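Local coordinates for protein sialyltransferase 0160 (PDB 4R84) that catalyses the transfer of sialic acid from its CMP-activated donor to galactoside acceptors, probably in alpha-2,6 linkage, using a GT-B architecture, at residues A[127-130]-A[131-135]; A[134-137]-A[138-142]; A[152-155]-A[156-159]. All blocks are in the same frame, centred on the assembly; numbering follows the deposited sequence.

Interaction 1. Residues A[127-130]-A[131-135]; sequences ASLP and SLQQL
Ser128 and Leu132 make the first backbone turn of helix 129-144, so this is a local contact at the N-terminal end of the helix, in the beta-alpha-beta unit formed with strands 106-125 and 149-154. Leu132 N donates to Ser128 O at 2.9 Å, and the same oxygen is covered by the Leu132 side chain, whose CG lies 3.3 Å from it. One residue on, Gln133 N reaches Leu129 O in a nearly straight bond, 3.0 Å with 170° at the hydrogen. Gln134 N then takes Pro130 O at 2.9 Å. With its CG beside the backbone N (chi1 -71°) and its chain extended from there, Gln134 folds back alongside that carbonyl, bringing CG to 3.0 Å from Pro130 O and its amide NE2 to 3.8 Å from Pro130 CB. The other amide atom, OE1, is hydrogen-bonded to Trp154 NE1. At the start of the turn a water donates to both Ala127 O and Ser131 OG, the latter at 2.8 Å, and Asp125 binds Ser131 OG and Ala127 N with its two carboxylate oxygens. Ser128 belongs to the pocket of the CMP-sialic acid analogue, and its OG is hydrogen-bonded to Ser432. Around this buried helix start, Leu132 packs on helices 434-438 and 330-340, while Pro130, Gln133 and Gln134 rest against Tyr233 of strand 225-233.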
ATOM      1  N   ALA A 127       0.824   8.110  -6.627  1.00 17.95           N
ATOM      2  CA  ALA A 127      -0.628   8.177  -6.478  1.00 19.11           C
ATOM      3  C   ALA A 127      -1.021   8.249  -4.996  1.00 24.24           C
ATOM      4  O   ALA A 127      -0.292   8.824  -4.181  1.00 25.07           O
ATOM      5  CB  ALA A 127      -1.280   6.984  -7.152  1.00 20.74           C
ATOM      6  N   SER A 128      -2.191   7.717  -4.650  1.00 23.93           N
ATOM      7  CA  SER A 128      -2.645   7.771  -3.265  1.00 26.38           C
ATOM      8  C   SER A 128      -2.736   6.403  -2.634  1.00 23.73           C
ATOM      9  O   SER A 128      -2.144   6.153  -1.586  1.00 19.77           O
ATOM     10  CB  SER A 128      -4.014   8.452  -3.161  1.00 25.64           C
ATOM     11  OG  SER A 128      -3.890   9.846  -3.325  1.00 39.48           O
ATOM     12  N   LEU A 129      -3.509   5.538  -3.268  1.00 21.39           N
ATOM     13  CA  LEU A 129      -3.847   4.238  -2.699  1.00 15.32           C
ATOM     14  C   LEU A 129      -2.604   3.366  -2.386  1.00 20.59           C
ATOM     15  O   LEU A 129      -2.479   2.875  -1.263  1.00 18.54           O
ATOM     16  CB  LEU A 129      -4.820   3.506  -3.649  1.00 19.20           C
ATOM     17  CG  LEU A 129      -5.366   2.197  -3.075  1.00 22.41           C
ATOM     18  CD1 LEU A 129      -5.904   2.432  -1.664  1.00 21.42           C
ATOM     19  CD2 LEU A 129      -6.431   1.633  -4.015  1.00 29.13           C
ATOM     20  N   PRO A 130      -1.658   3.225  -3.336  1.00 18.33           N
ATOM     21  CA  PRO A 130      -0.452   2.465  -2.972  1.00 18.67           C
ATOM     22  C   PRO A 130       0.289   3.078  -1.800  1.00 17.35           C
ATOM     23  O   PRO A 130       0.704   2.362  -0.893  1.00 19.72           O
ATOM     24  CB  PRO A 130       0.394   2.510  -4.255  1.00 16.86           C
ATOM     25  CG  PRO A 130      -0.651   2.668  -5.363  1.00 16.30           C
ATOM     26  CD  PRO A 130      -1.633   3.629  -4.757  1.00 19.41           C
ATOM     27  N   SER A 131       0.424   4.398  -1.782  1.00 14.36           N
ATOM     28  CA  SER A 131       1.129   5.041  -0.664  1.00 16.43           C
ATOM     29  C   SER A 131       0.422   4.808   0.681  1.00 17.47           C
ATOM     30  O   SER A 131       1.081   4.569   1.688  1.00 18.03           O
ATOM     31  CB  SER A 131       1.279   6.544  -0.914  1.00 19.49           C
ATOM     32  OG  SER A 131       2.009   6.774  -2.103  1.00 22.09           O
ATOM     33  N   LEU A 132      -0.909   4.874   0.694  1.00 15.73           N
ATOM     34  CA  LEU A 132      -1.669   4.686   1.923  1.00 13.96           C
ATOM     35  C   LEU A 132      -1.543   3.247   2.440  1.00 16.78           C
ATOM     36  O   LEU A 132      -1.373   3.025   3.638  1.00 19.13           O
ATOM     37  CB  LEU A 132      -3.143   5.054   1.709  1.00 15.64           C
ATOM     38  CG  LEU A 132      -3.406   6.536   1.400  1.00 18.01           C
ATOM     39  CD1 LEU A 132      -4.860   6.728   0.981  1.00 20.25           C
ATOM     40  CD2 LEU A 132      -3.114   7.389   2.614  1.00 16.86           C
ATOM     41  N   GLN A 133      -1.610   2.278   1.537  1.00 15.57           N
ATOM     42  CA  GLN A 133      -1.416   0.871   1.905  1.00 15.12           C
ATOM     43  C   GLN A 133      -0.017   0.662   2.450  1.00 17.36           C
ATOM     44  O   GLN A 133       0.181  -0.025   3.449  1.00 18.23           O
ATOM     45  CB  GLN A 133      -1.621  -0.035   0.702  1.00 15.00           C
ATOM     46  CG  GLN A 133      -3.072  -0.134   0.260  1.00 16.18           C
ATOM     47  CD  GLN A 133      -3.865  -1.178   1.028  1.00 21.63           C
ATOM     48  OE1 GLN A 133      -3.323  -2.196   1.471  1.00 23.13           O
ATOM     49  NE2 GLN A 133      -5.166  -0.937   1.180  1.00 23.61           N
ATOM     50  N   GLN A 134       0.944   1.276   1.780  1.00 16.49           N
ATOM     51  CA  GLN A 134       2.340   1.156   2.183  1.00 16.24           C
ATOM     52  C   GLN A 134       2.559   1.796   3.546  1.00 19.13           C
ATOM     53  O   GLN A 134       3.320   1.277   4.355  1.00 18.46           O
ATOM     54  CB  GLN A 134       3.234   1.786   1.117  1.00 14.32           C
ATOM     55  CG  GLN A 134       3.289   0.960  -0.184  1.00 15.24           C
ATOM     56  CD  GLN A 134       3.864   1.744  -1.337  1.00 19.95           C
ATOM     57  OE1 GLN A 134       4.561   2.732  -1.135  1.00 18.00           O
ATOM     58  NE2 GLN A 134       3.550   1.322  -2.564  1.00 18.35           N
ATOM     59  N   LEU A 135       1.890   2.919   3.814  1.00 18.41           N
ATOM     60  CA  LEU A 135       2.058   3.586   5.099  1.00 18.27           C
ATOM     61  C   LEU A 135       1.583   2.687   6.242  1.00 21.95           C
ATOM     62  O   LEU A 135       2.228   2.620   7.292  1.00 17.34           O
ATOM     63  CB  LEU A 135       1.311   4.919   5.137  1.00 18.37           C
ATOM     64  CG  LEU A 135       1.394   5.674   6.459  1.00 17.28           C
ATOM     65  CD1 LEU A 135       2.854   5.916   6.888  1.00 17.93           C
ATOM     66  CD2 LEU A 135       0.647   7.002   6.313  1.00 17.42           C
TER
HETATM   67  O   HOH W   1       1.916   9.363  -3.084  1.00 22.10           O

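Interaction 2. Residues A[134-137]-A[138-142]; sequences QLIH and IIQAK
Gln134 O accepts the backbone N-H of Ile138 at 2.8 Å, the first of four such i to i+4 bonds in the middle of helix 129-144, the helical crossover of a Rossmann-like beta-alpha-beta unit. The side chain of Ile138 leans back over the same oxygen, CG1 coming to 3.3 Å from Gln134 O. At Leu135 the contact turns apolar: its CG meets CD1 of Ile139 at 4.1 Å, the two chains crossing at a slant, while Leu135 O is bonded to Ile139 N. Both side chains also face helix 330-340, Leu135 through Phe336 and Ile139 through Gln332. Ile136 follows, with its O bonded to Gln140 N. Its CG2 branch, anti to the backbone N, approaches NE2 of the Gln140 amide at 3.8 Å, a methyl beside an amide nitrogen. His137 ends the segment. Its O accepts from Ala141 N at 2.7 Å, and Ala141 CB lies close by, 3.2 Å from that oxygen. The imidazole swings out with CG anti to the backbone N (chi1 176°), meets the ring of Tyr202, and stands 68° from the plane of the Gln140 amide. Ring and amide are too far apart to bond directly, and a water joins them, lying in the imidazole plane 2.9 Å from His137 ND1 and donating to Gln140 OE1 at 2.8 Å.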
ATOM      1  N   GLN A 134       0.944   1.276   1.780  1.00 16.49           N
ATOM      2  CA  GLN A 134       2.340   1.156   2.183  1.00 16.24           C
ATOM      3  C   GLN A 134       2.559   1.796   3.546  1.00 19.13           C
ATOM      4  O   GLN A 134       3.320   1.277   4.355  1.00 18.46           O
ATOM      5  CB  GLN A 134       3.234   1.786   1.117  1.00 14.32           C
ATOM      6  CG  GLN A 134       3.289   0.960  -0.184  1.00 15.24           C
ATOM      7  CD  GLN A 134       3.864   1.744  -1.337  1.00 19.95           C
ATOM      8  OE1 GLN A 134       4.561   2.732  -1.135  1.00 18.00           O
ATOM      9  NE2 GLN A 134       3.550   1.322  -2.564  1.00 18.35           N
ATOM     10  N   LEU A 135       1.890   2.919   3.814  1.00 18.41           N
ATOM     11  CA  LEU A 135       2.058   3.586   5.099  1.00 18.27           C
ATOM     12  C   LEU A 135       1.583   2.687   6.242  1.00 21.95           C
ATOM     13  O   LEU A 135       2.228   2.620   7.292  1.00 17.34           O
ATOM     14  CB  LEU A 135       1.311   4.919   5.137  1.00 18.37           C
ATOM     15  CG  LEU A 135       1.394   5.674   6.459  1.00 17.28           C
ATOM     16  CD1 LEU A 135       2.854   5.916   6.888  1.00 17.93           C
ATOM     17  CD2 LEU A 135       0.647   7.002   6.313  1.00 17.42           C
ATOM     18  N   ILE A 136       0.463   1.999   6.049  1.00 19.34           N
ATOM     19  CA  ILE A 136      -0.004   1.060   7.066  1.00 17.76           C
ATOM     20  C   ILE A 136       1.034  -0.030   7.284  1.00 21.93           C
ATOM     21  O   ILE A 136       1.383  -0.366   8.425  1.00 22.87           O
ATOM     22  CB  ILE A 136      -1.335   0.399   6.668  1.00 17.66           C
ATOM     23  CG1 ILE A 136      -2.439   1.451   6.514  1.00 27.37           C
ATOM     24  CG2 ILE A 136      -1.695  -0.700   7.692  1.00 21.87           C
ATOM     25  CD1 ILE A 136      -2.971   1.977   7.810  1.00 39.36           C
ATOM     26  N   HIS A 137       1.583  -0.538   6.187  1.00 21.54           N
ATOM     27  CA  HIS A 137       2.576  -1.598   6.297  1.00 23.84           C
ATOM     28  C   HIS A 137       3.816  -1.120   7.059  1.00 21.82           C
ATOM     29  O   HIS A 137       4.362  -1.853   7.904  1.00 19.81           O
ATOM     30  CB  HIS A 137       2.984  -2.106   4.917  1.00 20.32           C
ATOM     31  CG  HIS A 137       4.073  -3.131   4.973  1.00 24.11           C
ATOM     32  ND1 HIS A 137       3.825  -4.462   5.230  1.00 25.01           N
ATOM     33  CD2 HIS A 137       5.420  -3.009   4.868  1.00 22.10           C
ATOM     34  CE1 HIS A 137       4.972  -5.123   5.246  1.00 28.93           C
ATOM     35  NE2 HIS A 137       5.953  -4.263   5.030  1.00 26.27           N
ATOM     36  N   ILE A 138       4.252   0.104   6.763  1.00 17.94           N
ATOM     37  CA  ILE A 138       5.413   0.707   7.426  1.00 19.05           C
ATOM     38  C   ILE A 138       5.178   0.831   8.926  1.00 23.42           C
ATOM     39  O   ILE A 138       6.061   0.540   9.738  1.00 19.28           O
ATOM     40  CB  ILE A 138       5.738   2.097   6.818  1.00 14.24           C
ATOM     41  CG1 ILE A 138       6.391   1.916   5.445  1.00 17.10           C
ATOM     42  CG2 ILE A 138       6.656   2.905   7.729  1.00 19.12           C
ATOM     43  CD1 ILE A 138       6.640   3.210   4.650  1.00 18.85           C
ATOM     44  N   ILE A 139       3.983   1.258   9.305  1.00 19.04           N
ATOM     45  CA  ILE A 139       3.692   1.429  10.719  1.00 20.50           C
ATOM     46  C   ILE A 139       3.755   0.084  11.442  1.00 23.83           C
ATOM     47  O   ILE A 139       4.314  -0.006  12.545  1.00 25.75           O
ATOM     48  CB  ILE A 139       2.333   2.111  10.906  1.00 20.31           C
ATOM     49  CG1 ILE A 139       2.445   3.560  10.441  1.00 17.45           C
ATOM     50  CG2 ILE A 139       1.905   2.078  12.380  1.00 23.88           C
ATOM     51  CD1 ILE A 139       1.076   4.232  10.244  1.00 17.50           C
ATOM     52  N   GLN A 140       3.235  -0.962  10.805  1.00 21.83           N
ATOM     53  CA  GLN A 140       3.340  -2.314  11.354  1.00 22.48           C
ATOM     54  C   GLN A 140       4.798  -2.763  11.398  1.00 26.02           C
ATOM     55  O   GLN A 140       5.259  -3.339  12.383  1.00 24.67           O
ATOM     56  CB  GLN A 140       2.554  -3.323  10.518  1.00 24.75           C
ATOM     57  CG  GLN A 140       1.031  -3.087  10.426  1.00 29.73           C
ATOM     58  CD  GLN A 140       0.404  -3.868   9.264  1.00 36.72           C
ATOM     59  OE1 GLN A 140       1.103  -4.313   8.355  1.00 39.66           O
ATOM     60  NE2 GLN A 140      -0.914  -4.028   9.291  1.00 37.38           N
ATOM     61  N   ALA A 141       5.508  -2.514  10.306  1.00 19.15           N
ATOM     62  CA  ALA A 141       6.874  -3.027  10.142  1.00 19.05           C
ATOM     63  C   ALA A 141       7.897  -2.370  11.062  1.00 24.07           C
ATOM     64  O   ALA A 141       8.925  -2.984  11.387  1.00 22.14           O
ATOM     65  CB  ALA A 141       7.312  -2.883   8.674  1.00 19.82           C
ATOM     66  N   LYS A 142       7.651  -1.123  11.457  1.00 20.45           N
ATOM     67  CA  LYS A 142       8.532  -0.448  12.400  1.00 21.51           C
ATOM     68  C   LYS A 142       8.534  -1.206  13.727  1.00 25.36           C
ATOM     69  O   LYS A 142       9.560  -1.289  14.411  1.00 27.46           O
ATOM     70  CB  LYS A 142       8.114   1.011  12.611  1.00 28.29           C
ATOM     71  CG  LYS A 142       8.826   1.676  13.789  1.00 26.55           C
ATOM     72  CD  LYS A 142      10.322   1.765  13.570  1.00 28.20           C
ATOM     73  CE  LYS A 142      11.052   2.134  14.863  1.00 39.79           C
ATOM     74  NZ  LYS A 142      10.435   3.259  15.622  1.00 42.22           N
TER
HETATM   75  O   HOH W   2       1.181  -5.428   5.812  1.00 40.23           O

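Interaction 3. Residues A[152-155]-A[156-159]; sequences VSWK and RVTV. With CSF (cytidine-5'-monophosphate-3-fluoro-N-acetyl-neuraminic acid), chain E.
Trp154 and Val157 lie side by side where strand 149-154 runs out into the loop leading to helix 161-166, and the close packing of this turn is gathered round the indole. Val157 CG1 comes within 3.6 Å of Trp154 CE3, and two residues further on Val159 CG2 reaches Trp154 CZ3 at 3.7 Å, so both valines press on the six-membered part of the ring. From within the strand, Val152 places CG1 over the centre of the ring, 3.3 Å above its plane. Val157 O lies at the indole edge, in the ring plane, and is 3.5 Å from Trp154 CB. No hydrogen bond links 152-155 with 156-159, and the side-chain contact between them is apolar. The looser, exposed side is that of Lys155, which points away from the turn. Arg156 also leaves the turn but is engaged at its far end, beside Pro408 and Ser432 and on the ligand. Bent at chi3 (58°), Arg156 presents the edge of its guanidinium to the ribose of the bound CMP-sialic acid analogue, NH1 donating in plane to O2' at 3.0 Å with 142° at the hydrogen. Strand 149-154 itself is backbone-paired with strands 106-125 and 169-175, and Trp154 fills the layer between this sheet and helix 129-144, packing on Tyr123, Leu135 and Ile138.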
ATOM      1  N   VAL A 152      11.806   6.242   1.180  1.00 15.82           N
ATOM      2  CA  VAL A 152      10.428   6.523   0.752  1.00 13.24           C
ATOM      3  C   VAL A 152      10.347   7.698  -0.217  1.00 14.05           C
ATOM      4  O   VAL A 152      10.785   8.810   0.092  1.00 19.17           O
ATOM      5  CB  VAL A 152       9.507   6.812   1.959  1.00 14.81           C
ATOM      6  CG1 VAL A 152       8.079   7.141   1.465  1.00 12.97           C
ATOM      7  CG2 VAL A 152       9.436   5.611   2.936  1.00 12.94           C
ATOM      8  N   SER A 153       9.748   7.441  -1.381  1.00 15.38           N
ATOM      9  CA  SER A 153       9.487   8.478  -2.381  1.00 18.50           C
ATOM     10  C   SER A 153       8.032   8.464  -2.760  1.00 16.35           C
ATOM     11  O   SER A 153       7.630   7.685  -3.623  1.00 15.82           O
ATOM     12  CB  SER A 153      10.343   8.255  -3.628  1.00 19.82           C
ATOM     13  OG  SER A 153      11.703   8.528  -3.331  1.00 23.51           O
ATOM     14  N   TRP A 154       7.257   9.326  -2.103  1.00 15.41           N
ATOM     15  CA  TRP A 154       5.818   9.431  -2.305  1.00 13.78           C
ATOM     16  C   TRP A 154       5.469  10.834  -2.760  1.00 16.30           C
ATOM     17  O   TRP A 154       5.916  11.806  -2.166  1.00 23.21           O
ATOM     18  CB  TRP A 154       5.059   9.150  -1.019  1.00 13.75           C
ATOM     19  CG  TRP A 154       5.034   7.744  -0.550  1.00 15.51           C
ATOM     20  CD1 TRP A 154       5.198   6.613  -1.292  1.00 15.14           C
ATOM     21  CD2 TRP A 154       4.822   7.326   0.798  1.00 17.90           C
ATOM     22  NE1 TRP A 154       5.102   5.502  -0.466  1.00 18.33           N
ATOM     23  CE2 TRP A 154       4.872   5.920   0.817  1.00 14.56           C
ATOM     24  CE3 TRP A 154       4.620   8.013   2.006  1.00 18.32           C
ATOM     25  CZ2 TRP A 154       4.705   5.179   1.992  1.00 17.92           C
ATOM     26  CZ3 TRP A 154       4.450   7.276   3.174  1.00 19.07           C
ATOM     27  CH2 TRP A 154       4.497   5.873   3.157  1.00 21.00           C
ATOM     28  N   LYS A 155       4.639  10.951  -3.783  1.00 13.55           N
ATOM     29  CA  LYS A 155       4.310  12.278  -4.287  1.00 15.21           C
ATOM     30  C   LYS A 155       3.192  12.945  -3.493  1.00 21.74           C
ATOM     31  O   LYS A 155       3.195  14.167  -3.327  1.00 22.28           O
ATOM     32  CB  LYS A 155       3.927  12.187  -5.770  1.00 18.67           C
ATOM     33  CG  LYS A 155       3.911  13.543  -6.476  1.00 23.93           C
ATOM     34  CD  LYS A 155       4.029  13.367  -7.987  1.00 26.49           C
ATOM     35  CE  LYS A 155       3.816  14.687  -8.725  1.00 23.31           C
ATOM     36  NZ  LYS A 155       2.388  15.154  -8.583  1.00 25.37           N
ATOM     37  N   ARG A 156       2.247  12.152  -2.992  1.00 20.00           N
ATOM     38  CA  ARG A 156       1.028  12.717  -2.399  1.00 20.99           C
ATOM     39  C   ARG A 156       1.016  12.628  -0.871  1.00 25.70           C
ATOM     40  O   ARG A 156       0.500  13.510  -0.195  1.00 30.11           O
ATOM     41  CB  ARG A 156      -0.214  12.041  -2.978  1.00 20.94           C
ATOM     42  CG  ARG A 156      -0.452  12.292  -4.476  1.00 20.87           C
ATOM     43  CD  ARG A 156      -1.940  12.187  -4.814  1.00 24.25           C
ATOM     44  NE  ARG A 156      -2.703  13.149  -4.025  1.00 23.85           N
ATOM     45  CZ  ARG A 156      -4.023  13.111  -3.866  1.00 34.11           C
ATOM     46  NH1 ARG A 156      -4.729  12.142  -4.435  1.00 25.13           N
ATOM     47  NH2 ARG A 156      -4.629  14.035  -3.124  1.00 35.82           N
ATOM     48  N   VAL A 157       1.545  11.543  -0.330  1.00 24.13           N
ATOM     49  CA  VAL A 157       1.639  11.407   1.119  1.00 25.48           C
ATOM     50  C   VAL A 157       2.940  11.999   1.656  1.00 27.04           C
ATOM     51  O   VAL A 157       4.046  11.602   1.251  1.00 24.70           O
ATOM     52  CB  VAL A 157       1.522   9.943   1.541  1.00 27.21           C
ATOM     53  CG1 VAL A 157       1.717   9.810   3.054  1.00 28.47           C
ATOM     54  CG2 VAL A 157       0.177   9.395   1.121  1.00 23.75           C
ATOM     55  N   THR A 158       2.809  12.940   2.588  1.00 23.08           N
ATOM     56  CA  THR A 158       3.955  13.671   3.116  1.00 26.70           C
ATOM     57  C   THR A 158       4.309  13.256   4.540  1.00 22.99           C
ATOM     58  O   THR A 158       3.490  13.341   5.442  1.00 25.21           O
ATOM     59  CB  THR A 158       3.697  15.185   3.090  1.00 32.26           C
ATOM     60  OG1 THR A 158       3.517  15.595   1.733  1.00 34.78           O
ATOM     61  CG2 THR A 158       4.881  15.934   3.675  1.00 44.68           C
ATOM     62  N   VAL A 159       5.537  12.777   4.717  1.00 24.88           N
ATOM     63  CA  VAL A 159       6.022  12.383   6.023  1.00 25.20           C
ATOM     64  C   VAL A 159       7.006  13.451   6.503  1.00 30.75           C
ATOM     65  O   VAL A 159       8.037  13.643   5.876  1.00 28.49           O
ATOM     66  CB  VAL A 159       6.697  11.011   5.972  1.00 24.13           C
ATOM     67  CG1 VAL A 159       6.979  10.529   7.367  1.00 26.83           C
ATOM     68  CG2 VAL A 159       5.799  10.016   5.230  1.00 21.73           C
TER
HETATM   69  C5A CSF E 501      -8.345  11.725 -14.956  1.00 21.67           C
HETATM   70  C4A CSF E 501      -7.100  11.427 -14.131  1.00 21.01           C
HETATM   71  C2A CSF E 501      -7.978  12.998 -12.351  1.00 29.35           C
HETATM   72  O6A CSF E 501      -9.134  13.167 -13.192  1.00 24.59           O
HETATM   73  C6A CSF E 501      -9.483  12.045 -13.994  1.00 23.62           C
HETATM   74  C3A CSF E 501      -6.761  12.602 -13.207  1.00 21.51           C
HETATM   75  O4A CSF E 501      -6.009  11.163 -15.023  1.00 22.96           O
HETATM   76  N5A CSF E 501      -8.690  10.567 -15.749  1.00 26.00           N
HETATM   77  C7A CSF E 501     -10.726  12.420 -14.778  1.00 21.89           C
HETATM   78  C8A CSF E 501     -11.871  12.728 -13.830  1.00 20.14           C
HETATM   79  C9A CSF E 501     -13.170  12.899 -14.608  1.00 28.04           C
HETATM   80  O9A CSF E 501     -14.209  13.146 -13.661  1.00 25.94           O
HETATM   81  O8A CSF E 501     -12.017  11.620 -12.943  1.00 22.20           O
HETATM   82  O7A CSF E 501     -10.459  13.587 -15.558  1.00 25.67           O
HETATM   83  C1A CSF E 501      -7.696  14.308 -11.645  1.00 34.20           C
HETATM   84  OBA CSF E 501      -6.794  14.340 -10.784  1.00 31.59           O
HETATM   85  OAA CSF E 501      -8.358  15.330 -11.944  1.00 34.23           O
HETATM   86  O1A CSF E 501      -8.141  11.982 -11.359  1.00 26.49           O
HETATM   87  O2A CSF E 501      -9.576  10.220 -10.339  1.00 39.04           O
HETATM   88  N1  CSF E 501      -9.891  13.162  -5.198  1.00 17.93           N
HETATM   89  C2  CSF E 501     -10.454  13.431  -3.941  1.00 18.30           C
HETATM   90  N3  CSF E 501     -11.672  14.012  -3.860  1.00 15.51           N
HETATM   91  C4  CSF E 501     -12.338  14.318  -4.994  1.00 17.36           C
HETATM   92  C5  CSF E 501     -11.782  14.066  -6.248  1.00 18.02           C
HETATM   93  C6  CSF E 501     -10.523  13.481  -6.330  1.00 17.39           C
HETATM   94  C3' CSF E 501      -8.432  10.555  -6.417  1.00 22.91           C
HETATM   95  C2' CSF E 501      -8.559  11.080  -5.011  1.00 19.56           C
HETATM   96  C1' CSF E 501      -8.541  12.576  -5.229  1.00 18.78           C
HETATM   97  O4' CSF E 501      -7.929  12.813  -6.499  1.00 21.63           O
HETATM   98  C4' CSF E 501      -7.495  11.565  -7.037  1.00 21.22           C
HETATM   99  PA  CSF E 501      -9.401  11.718 -10.376  1.00 33.87           P
HETATM  100  O5' CSF E 501      -8.874  12.055  -8.917  1.00 26.72           O
HETATM  101  C5' CSF E 501      -7.577  11.612  -8.548  1.00 18.62           C
HETATM  102  O3' CSF E 501      -7.945   9.220  -6.436  1.00 27.10           O
HETATM  103  O2' CSF E 501      -7.386  10.758  -4.251  1.00 22.92           O
HETATM  104  N4  CSF E 501     -13.560  14.899  -4.916  1.00 18.22           N
HETATM  105  O2  CSF E 501      -9.810  13.129  -2.901  1.00 19.70           O
HETATM  106  O3A CSF E 501     -10.567  12.627 -10.655  1.00 46.51           O
HETATM  107  C10 CSF E 501      -8.900  10.620 -17.067  1.00 32.01           C
HETATM  108  O10 CSF E 501      -8.727  11.638 -17.722  1.00 35.79           O
HETATM  109  C11 CSF E 501      -9.387   9.343 -17.694  1.00 35.62           C
HETATM  110  F3A CSF E 501      -6.379  13.696 -13.947  1.00 29.05           F

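How the interactions relate
From the N terminus, strand 106-125 leads into interaction 1, which starts helix 129-144; interaction 2 continues the same helix, and the two share Gln134 and Leu135. Interaction 3 comes later in the chain, on the next parallel strand and the loop after it. Interactions 1 and 2 overlap end to end, interaction 3 follows both in series, and none nests inside another or crosses it; each closes only a short local turn. They meet again in space because the chain returns beside the helix: Trp154 of interaction 3 touches residues of both helix contacts, so interaction 3 borders interactions 1 and 2. Helix start and strand end, at Ser128 and Arg156, both contribute to the donor pocket, whereas interaction 2 lies further from it.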